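Local coordinates for Peptide/nickel transport system substrate-binding protein (Listeria monocytogenes serotype 1/2a, PDB 5KZT), which binds peptides as the OppA solute-binding protein and probably hands them to a membrane transporter for uptake into the cell, at residues 414-419 and 447-452; 275-280 and 418-423; 194-199 and 206-211. All coordinates share one frame; numbering follows the deposited sequence.

Contact 1 (414-419 and 447-452)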
# COMPACT_ATOMS: atom_id res chain seq x y z
N GLN A 414 6.91 11.89 3.19
CA GLN A 414 5.99 12.69 4.02
C GLN A 414 6.52 14.11 4.27
O GLN A 414 5.73 15.06 4.27
CB GLN A 414 5.71 12.04 5.39
CG GLN A 414 4.88 10.76 5.36
CD GLN A 414 3.48 11.00 4.80
OE1 GLN A 414 2.76 11.89 5.29
NE2 GLN A 414 3.11 10.26 3.73
N ASN A 415 7.83 14.23 4.47
CA ASN A 415 8.49 15.52 4.73
C ASN A 415 8.78 16.36 3.47
O ASN A 415 9.24 17.49 3.58
CB ASN A 415 9.82 15.31 5.47
CG ASN A 415 9.64 14.74 6.88
OD1 ASN A 415 8.58 14.87 7.49
ND2 ASN A 415 10.70 14.12 7.40
N GLN A 416 8.50 15.81 2.28
CA GLN A 416 8.91 16.41 1.01
C GLN A 416 10.40 16.71 0.91
O GLN A 416 10.83 17.66 0.26
CB GLN A 416 8.06 17.65 0.69
CG GLN A 416 6.79 17.24 -0.01
CD GLN A 416 5.87 18.37 -0.30
OE1 GLN A 416 4.96 18.64 0.46
NE2 GLN A 416 6.07 19.03 -1.43
N ASP A 417 11.20 15.85 1.51
CA ASP A 417 12.63 16.02 1.55
C ASP A 417 13.23 15.08 0.52
O ASP A 417 13.91 14.12 0.86
CB ASP A 417 13.12 15.76 2.98
CG ASP A 417 14.49 16.31 3.26
OD1 ASP A 417 14.87 17.37 2.71
OD2 ASP A 417 15.21 15.67 4.07
N TYR A 418 12.95 15.36 -0.74
CA TYR A 418 13.41 14.55 -1.87
C TYR A 418 13.20 15.38 -3.14
O TYR A 418 12.49 16.39 -3.12
CB TYR A 418 12.67 13.19 -1.92
CG TYR A 418 11.24 13.25 -2.41
CD1 TYR A 418 10.22 13.63 -1.55
CD2 TYR A 418 10.91 12.91 -3.73
CE1 TYR A 418 8.90 13.74 -1.99
CE2 TYR A 418 9.58 12.96 -4.17
CZ TYR A 418 8.58 13.38 -3.29
OH TYR A 418 7.28 13.48 -3.68
N ASP A 419 13.85 15.00 -4.24
CA ASP A 419 13.65 15.67 -5.52
C ASP A 419 12.68 14.87 -6.39
O ASP A 419 11.64 15.36 -6.83
CB ASP A 419 14.97 15.84 -6.27
CG ASP A 419 15.94 16.74 -5.57
OD1 ASP A 419 15.55 17.56 -4.71
OD2 ASP A 419 17.14 16.62 -5.90
N ARG A 447 2.28 14.76 -1.50
CA ARG A 447 3.65 15.08 -1.09
C ARG A 447 4.57 15.48 -2.24
O ARG A 447 5.77 15.20 -2.23
CB ARG A 447 4.27 13.90 -0.30
CG ARG A 447 3.43 13.42 0.86
CD ARG A 447 3.28 14.49 1.93
NE ARG A 447 2.40 14.03 3.01
CZ ARG A 447 1.89 14.78 3.99
NH1 ARG A 447 2.15 16.09 4.08
NH2 ARG A 447 1.10 14.20 4.89
N MET A 448 3.99 16.12 -3.24
CA MET A 448 4.73 16.61 -4.37
C MET A 448 4.48 18.10 -4.58
O MET A 448 5.09 18.69 -5.47
CB MET A 448 4.29 15.85 -5.62
CG MET A 448 4.69 14.40 -5.60
SD MET A 448 4.27 13.57 -7.14
CE MET A 448 2.55 13.96 -7.38
N SER A 449 3.61 18.70 -3.76
CA SER A 449 3.02 20.02 -4.04
C SER A 449 2.42 20.08 -5.45
O SER A 449 2.51 21.09 -6.15
CB SER A 449 4.03 21.15 -3.79
OG SER A 449 4.41 21.18 -2.42
N TYR A 450 1.80 18.97 -5.86
CA TYR A 450 1.05 18.93 -7.09
C TYR A 450 -0.37 19.36 -6.76
O TYR A 450 -1.00 18.81 -5.87
CB TYR A 450 1.03 17.53 -7.70
CG TYR A 450 0.02 17.40 -8.82
CD1 TYR A 450 0.19 18.06 -10.03
CD2 TYR A 450 -1.14 16.64 -8.65
CE1 TYR A 450 -0.74 17.94 -11.04
CE2 TYR A 450 -2.08 16.52 -9.65
CZ TYR A 450 -1.88 17.17 -10.84
OH TYR A 450 -2.83 17.05 -11.82
N SER A 451 -0.87 20.33 -7.53
CA SER A 451 -2.20 20.86 -7.31
C SER A 451 -2.82 21.23 -8.64
O SER A 451 -2.32 22.14 -9.32
CB SER A 451 -2.14 22.11 -6.43
OG SER A 451 -3.43 22.66 -6.16
N ASN A 452 -3.89 20.52 -9.00
CA ASN A 452 -4.72 20.87 -10.15
C ASN A 452 -6.18 20.87 -9.69
O ASN A 452 -6.72 19.81 -9.38
CB ASN A 452 -4.48 19.87 -11.28
CG ASN A 452 -5.32 20.19 -12.51
OD1 ASN A 452 -6.50 20.44 -12.39
ND2 ASN A 452 -4.70 20.20 -13.69
O HOH W 1 2.62 20.10 -0.02
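Tyr418 reaches across to the loop 447-452 with its hydroxyl, and its OH donates to Arg447 O over 2.7 Å. The donor stands above the carbonyl plane, 43° out of it, while the carbonyl oxygen itself lies at the edge of the phenol ring. On the same hydroxyl sits Met448, whose CG is 3.4 Å from Tyr418 OH. Both residues are buried, and this is the tight part of the contact. Arg447 O is also covered by an aliphatic carbon, Gln416 CG, at 3.2 Å.

Toward solvent the contact becomes polar and water-mediated. Beyond CG the Gln416 chain runs extended (chi2 177°), which carries its amide to Ser449. There Gln416 NE2 donates to Ser449 OG at 2.9 Å in an almost straight bond, the acceptor lying nearly in the amide plane. On the other branch a water donates to Gln416 OE1 at 2.8 Å and bonds to Ser449 OG as well, so the serine hydroxyl is held from two directions. Gln416 closes a Schellman motif, and from that turn its side chain can span the two loops.

The second partly exposed patch pairs Gln414 with Arg447. The guanidinium has Gln414 O over one face, and the Gln414 amide is turned 79° to it, with OE1 2.9 Å from Arg447 NH2. Arg447 NE is bonded to Ala444 O.

The contact thus joins the exit of helix 406-414 to the loop leading into helix 453-459. Lys276 of strand 264-277 touches Tyr418, Arg447 and Met448.

Contact 2 (275-280 and 418-423)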
# COMPACT_ATOMS: atom_id res chain seq x y z
N ILE A 275 7.32 7.16 -10.92
CA ILE A 275 8.21 8.24 -10.52
C ILE A 275 7.36 9.36 -9.92
O ILE A 275 6.44 9.86 -10.58
CB ILE A 275 9.00 8.81 -11.72
CG1 ILE A 275 9.75 7.72 -12.49
CG2 ILE A 275 9.95 9.92 -11.25
CD1 ILE A 275 10.87 7.07 -11.74
N LYS A 276 7.70 9.79 -8.71
CA LYS A 276 7.15 11.02 -8.13
C LYS A 276 8.07 12.22 -8.36
O LYS A 276 9.27 12.16 -8.11
CB LYS A 276 6.93 10.83 -6.63
CG LYS A 276 5.83 9.84 -6.30
CD LYS A 276 5.54 9.77 -4.81
CE LYS A 276 4.75 10.96 -4.32
NZ LYS A 276 4.39 10.76 -2.91
N PHE A 277 7.48 13.33 -8.79
CA PHE A 277 8.21 14.58 -9.05
C PHE A 277 7.87 15.59 -7.97
O PHE A 277 6.80 16.22 -8.02
CB PHE A 277 7.77 15.14 -10.40
CG PHE A 277 8.15 14.27 -11.57
CD1 PHE A 277 9.49 14.05 -11.89
CD2 PHE A 277 7.17 13.70 -12.39
CE1 PHE A 277 9.85 13.26 -12.98
CE2 PHE A 277 7.53 12.91 -13.49
CZ PHE A 277 8.86 12.69 -13.77
N ASN A 278 8.76 15.77 -6.99
CA ASN A 278 8.52 16.76 -5.94
C ASN A 278 8.77 18.15 -6.49
O ASN A 278 9.89 18.47 -6.91
CB ASN A 278 9.39 16.54 -4.71
CG ASN A 278 9.02 17.46 -3.56
OD1 ASN A 278 7.92 18.03 -3.53
ND2 ASN A 278 9.95 17.63 -2.62
N GLN A 279 7.73 18.97 -6.44
CA GLN A 279 7.80 20.33 -6.97
C GLN A 279 8.29 21.38 -5.97
O GLN A 279 8.58 22.52 -6.37
CB GLN A 279 6.44 20.74 -7.52
CG GLN A 279 5.91 19.75 -8.53
CD GLN A 279 4.74 20.27 -9.33
OE1 GLN A 279 4.56 21.48 -9.47
NE2 GLN A 279 3.95 19.35 -9.89
N LYS A 280 8.37 21.03 -4.69
CA LYS A 280 8.77 21.98 -3.66
C LYS A 280 9.45 21.27 -2.51
O LYS A 280 8.89 20.34 -1.93
CB LYS A 280 7.56 22.74 -3.12
CG LYS A 280 7.91 23.78 -2.07
CD LYS A 280 6.75 24.72 -1.81
CE LYS A 280 6.58 25.74 -2.93
NZ LYS A 280 5.79 26.91 -2.43
N TYR A 418 12.95 15.36 -0.74
CA TYR A 418 13.41 14.55 -1.87
C TYR A 418 13.20 15.38 -3.14
O TYR A 418 12.49 16.39 -3.12
CB TYR A 418 12.67 13.19 -1.92
CG TYR A 418 11.24 13.25 -2.41
CD1 TYR A 418 10.22 13.63 -1.55
CD2 TYR A 418 10.91 12.91 -3.73
CE1 TYR A 418 8.90 13.74 -1.99
CE2 TYR A 418 9.58 12.96 -4.17
CZ TYR A 418 8.58 13.38 -3.29
OH TYR A 418 7.28 13.48 -3.68
N ASP A 419 13.85 15.00 -4.24
CA ASP A 419 13.65 15.67 -5.52
C ASP A 419 12.68 14.87 -6.39
O ASP A 419 11.64 15.36 -6.83
CB ASP A 419 14.97 15.84 -6.27
CG ASP A 419 15.94 16.74 -5.57
OD1 ASP A 419 15.55 17.56 -4.71
OD2 ASP A 419 17.14 16.62 -5.90
N PHE A 420 13.06 13.63 -6.64
CA PHE A 420 12.20 12.67 -7.30
C PHE A 420 12.54 11.28 -6.78
O PHE A 420 13.62 11.07 -6.24
CB PHE A 420 12.17 12.81 -8.84
CG PHE A 420 13.45 12.45 -9.58
CD1 PHE A 420 14.70 12.81 -9.15
CD2 PHE A 420 13.35 11.78 -10.80
CE1 PHE A 420 15.84 12.48 -9.88
CE2 PHE A 420 14.48 11.46 -11.55
CZ PHE A 420 15.73 11.81 -11.09
N SER A 421 11.59 10.35 -6.93
CA SER A 421 11.69 9.06 -6.28
C SER A 421 10.94 7.98 -7.01
O SER A 421 10.06 8.27 -7.83
CB SER A 421 11.16 9.17 -4.85
OG SER A 421 9.73 9.34 -4.82
N MET A 422 11.30 6.75 -6.69
CA MET A 422 10.60 5.56 -7.19
C MET A 422 9.60 5.21 -6.10
O MET A 422 10.00 4.88 -4.99
CB MET A 422 11.58 4.42 -7.37
CG MET A 422 10.93 3.09 -7.75
SD MET A 422 10.37 3.10 -9.47
CE MET A 422 11.93 2.83 -10.27
N SER A 423 8.32 5.30 -6.40
CA SER A 423 7.30 4.92 -5.42
C SER A 423 6.33 3.94 -6.01
O SER A 423 6.30 3.74 -7.20
CB SER A 423 6.57 6.14 -4.92
OG SER A 423 7.53 7.13 -4.52
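Asn278 ND2 donates to Tyr418 O at 2.9 Å, with an N-H...O angle of 169° and the acceptor almost in the amide plane; a weak second bond runs from the same nitrogen to Lys280 O. The other branch, OD1, accepts from Lys280 N in an Asx turn and from NE2 of Gln416, a residue outside the two segments, so both amide branches have partners. The amide plane lies 21° from that of the Tyr418 ring. With chi1 at -173° the amide points away from its own backbone nitrogen and toward the tyrosine carbonyl. Asn278 CB sits over the ring face in a CH-pi contact, 3.8 Å from the centroid of the Tyr418 ring.

Behind this polar end the chains continue as an antiparallel ladder. Asn278 N donates to Asp419 O, then Lys276 and Ser421 form a hydrogen-bonded pair, Lys276 N to Ser421 O being 2.9 Å. On one face Ile275 lies alongside Phe420, pointing the same way, its CG2 touching the ring edge 3.9 Å from Phe420 CD2. Phe277 leans in beside them, with CD1 4.2 Å from Phe420 CB.

The opposite face carries Lys276. Lys276 CD rests 3.3 Å from Ser423 OG. The lysine and Tyr418 side chains cross at about a right angle, with Lys276 CE near Tyr418 OH. The ammonium group goes further, to a salt bridge with Asp413 and a bond to Asn446 O.

Strand 420-425 lies between strands 264-277 (antiparallel) and 367-374 (parallel) in the mixed sheet. Helices 291-299 and 377-393 cover Phe420, and Phe371 meets its ring edge-to-face.

Contact 3 (194-199 and 206-211)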
# COMPACT_ATOMS: atom_id res chain seq x y z
N PHE A 194 -3.00 -14.30 15.02
CA PHE A 194 -1.66 -14.42 15.54
C PHE A 194 -1.33 -13.27 16.51
O PHE A 194 -1.92 -12.19 16.44
CB PHE A 194 -0.66 -14.44 14.38
CG PHE A 194 -0.86 -15.61 13.45
CD1 PHE A 194 -0.32 -16.84 13.75
CD2 PHE A 194 -1.59 -15.47 12.28
CE1 PHE A 194 -0.52 -17.94 12.90
CE2 PHE A 194 -1.81 -16.56 11.44
CZ PHE A 194 -1.25 -17.79 11.74
N GLU A 195 -0.45 -13.56 17.46
CA GLU A 195 0.24 -12.54 18.22
C GLU A 195 1.60 -12.27 17.57
O GLU A 195 2.20 -13.20 17.03
CB GLU A 195 0.52 -13.05 19.62
CG GLU A 195 -0.72 -13.44 20.39
CD GLU A 195 -0.40 -13.73 21.83
OE1 GLU A 195 0.24 -14.78 22.10
OE2 GLU A 195 -0.80 -12.92 22.68
N LEU A 196 2.08 -11.02 17.65
CA LEU A 196 3.44 -10.66 17.24
C LEU A 196 4.38 -10.77 18.43
O LEU A 196 4.05 -10.33 19.51
CB LEU A 196 3.51 -9.25 16.64
CG LEU A 196 4.78 -8.85 15.88
CD1 LEU A 196 4.90 -9.62 14.57
CD2 LEU A 196 4.82 -7.36 15.58
N LYS A 197 5.54 -11.40 18.21
CA LYS A 197 6.58 -11.53 19.22
C LYS A 197 7.91 -11.16 18.58
O LYS A 197 8.03 -11.18 17.36
CB LYS A 197 6.70 -12.98 19.73
CG LYS A 197 5.49 -13.54 20.42
CD LYS A 197 5.25 -12.88 21.78
CE LYS A 197 4.12 -13.54 22.56
NZ LYS A 197 3.24 -12.53 23.19
N ASP A 198 8.88 -10.85 19.43
CA ASP A 198 10.30 -10.71 19.07
C ASP A 198 10.62 -9.50 18.20
O ASP A 198 11.71 -9.42 17.66
CB ASP A 198 10.83 -11.98 18.38
CG ASP A 198 10.56 -13.24 19.19
OD1 ASP A 198 10.84 -13.24 20.39
OD2 ASP A 198 10.08 -14.23 18.62
N TRP A 199 9.69 -8.55 18.06
CA TRP A 199 9.94 -7.36 17.28
C TRP A 199 10.29 -6.27 18.27
O TRP A 199 9.45 -5.92 19.12
CB TRP A 199 8.71 -6.98 16.43
CG TRP A 199 8.93 -5.79 15.59
CD1 TRP A 199 9.94 -5.60 14.69
CD2 TRP A 199 8.15 -4.60 15.57
NE1 TRP A 199 9.83 -4.36 14.10
CE2 TRP A 199 8.73 -3.73 14.61
CE3 TRP A 199 7.00 -4.18 16.25
CZ2 TRP A 199 8.21 -2.45 14.34
CZ3 TRP A 199 6.48 -2.90 15.98
CH2 TRP A 199 7.09 -2.05 15.02
N TRP A 206 11.05 -11.00 13.21
CA TRP A 206 9.87 -10.99 14.03
C TRP A 206 9.12 -12.28 13.81
O TRP A 206 9.42 -13.03 12.87
CB TRP A 206 8.97 -9.77 13.73
CG TRP A 206 8.59 -9.59 12.30
CD1 TRP A 206 7.48 -10.10 11.68
CD2 TRP A 206 9.28 -8.82 11.30
NE1 TRP A 206 7.45 -9.70 10.38
CE2 TRP A 206 8.53 -8.91 10.11
CE3 TRP A 206 10.44 -8.05 11.30
CZ2 TRP A 206 8.91 -8.28 8.92
CZ3 TRP A 206 10.83 -7.41 10.13
CH2 TRP A 206 10.06 -7.53 8.95
N THR A 207 8.13 -12.53 14.68
CA THR A 207 7.48 -13.83 14.79
C THR A 207 5.98 -13.67 14.98
O THR A 207 5.54 -12.80 15.72
CB THR A 207 8.04 -14.60 16.01
OG1 THR A 207 9.45 -14.51 16.00
CG2 THR A 207 7.63 -16.05 15.98
N TYR A 208 5.21 -14.53 14.31
CA TYR A 208 3.78 -14.64 14.54
C TYR A 208 3.59 -15.92 15.30
O TYR A 208 4.15 -16.95 14.91
CB TYR A 208 3.03 -14.72 13.22
CG TYR A 208 3.16 -13.49 12.34
CD1 TYR A 208 2.44 -12.32 12.63
CD2 TYR A 208 3.98 -13.48 11.21
CE1 TYR A 208 2.55 -11.20 11.84
CE2 TYR A 208 4.08 -12.35 10.40
CZ TYR A 208 3.35 -11.22 10.73
OH TYR A 208 3.45 -10.12 9.94
N VAL A 209 2.81 -15.88 16.37
CA VAL A 209 2.48 -17.10 17.10
C VAL A 209 0.97 -17.20 17.18
O VAL A 209 0.30 -16.19 17.41
CB VAL A 209 3.11 -17.13 18.51
CG1 VAL A 209 2.82 -18.46 19.18
CG2 VAL A 209 4.63 -16.97 18.42
N LYS A 210 0.45 -18.41 16.97
CA LYS A 210 -0.99 -18.64 17.04
C LYS A 210 -1.57 -18.04 18.32
O LYS A 210 -1.08 -18.31 19.42
CB LYS A 210 -1.32 -20.14 16.95
CG LYS A 210 -2.80 -20.47 17.14
CD LYS A 210 -3.16 -21.89 16.74
CE LYS A 210 -4.58 -22.19 17.20
NZ LYS A 210 -5.17 -23.45 16.68
N ASN A 211 -2.62 -17.23 18.17
CA ASN A 211 -3.25 -16.53 19.28
C ASN A 211 -4.29 -17.44 19.92
O ASN A 211 -5.32 -17.72 19.32
CB ASN A 211 -3.90 -15.23 18.77
CG ASN A 211 -4.59 -14.43 19.86
OD1 ASN A 211 -4.54 -14.78 21.04
ND2 ASN A 211 -5.26 -13.36 19.46
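Leu196 CD1 is the bump that fits the notch between two aromatic side chains of the facing strand: it lies 3.9 Å from Trp206 CD1 and equally close to Tyr208 CE1. A chi1 of -166° turns the leucine branch to the far side from its own amide nitrogen and carries the methyl across toward the partner strand, where it also comes near Thr207 O. Next along, Phe194 and Tyr208 cross at about a right angle, meeting at their roots with Phe194 CB 3.9 Å from Tyr208 CB. The Phe194 ring then presents its edge to the backbone, CD1 resting 3.7 Å from Lys210 N.

At the other end Trp199 and Trp206 meet by their CB atoms, and their ring systems approach obliquely, the five-membered ring of Trp199 and the six-membered ring of Trp206 having planes at 78°. The two segments belong to a beta hairpin of strands 194-197 and 205-210, antiparallel, with Glu195-Val209 and Lys197-Thr207 as hydrogen-bonded pairs; the shortest rung is Glu195 N to Val209 O at 2.7 Å. Past Lys197 the register slips by one residue, Trp199 lying opposite Trp206, the slip falling at Asp198, the positive-phi residue between Lys197 and Trp199.

The Asp198 carboxylate reaches over to Thr207, whose OG1 donates to Asp198 OD2 at 2.7 Å. The acceptor uses its anti lone pair, away from the other oxygen. On the same face Lys197 CG packs 4.1 Å from Val209 CG2. Glu195 CG rests against Asn211 CB, the carboxylate and amide planes being only 12° apart; the Asn211 amide is bonded to Gly192 O and Lys213 N. On the leucine face, Val41 of helix 36-45 covers both Leu196 and Tyr208.

In the fold
From the N terminus, contact 3 comes first and is the most local, closing a hairpin across a short turn at the edge of the four-stranded mixed sheet. Contact 2 opens later, at 275-280, and closes a loop of well over a hundred residues when 418-423 pairs with it in the seven-stranded sheet. Contact 1 starts on that returning segment, sharing Tyr418 and Asp419, and closes at 447-452, so the two spans cross rather than nest; Met448 and Gln279 join them directly. Contact 3 lies about 36 Å away between centres, across the chain's middle, consistent with different lobes of the solute-binding fold.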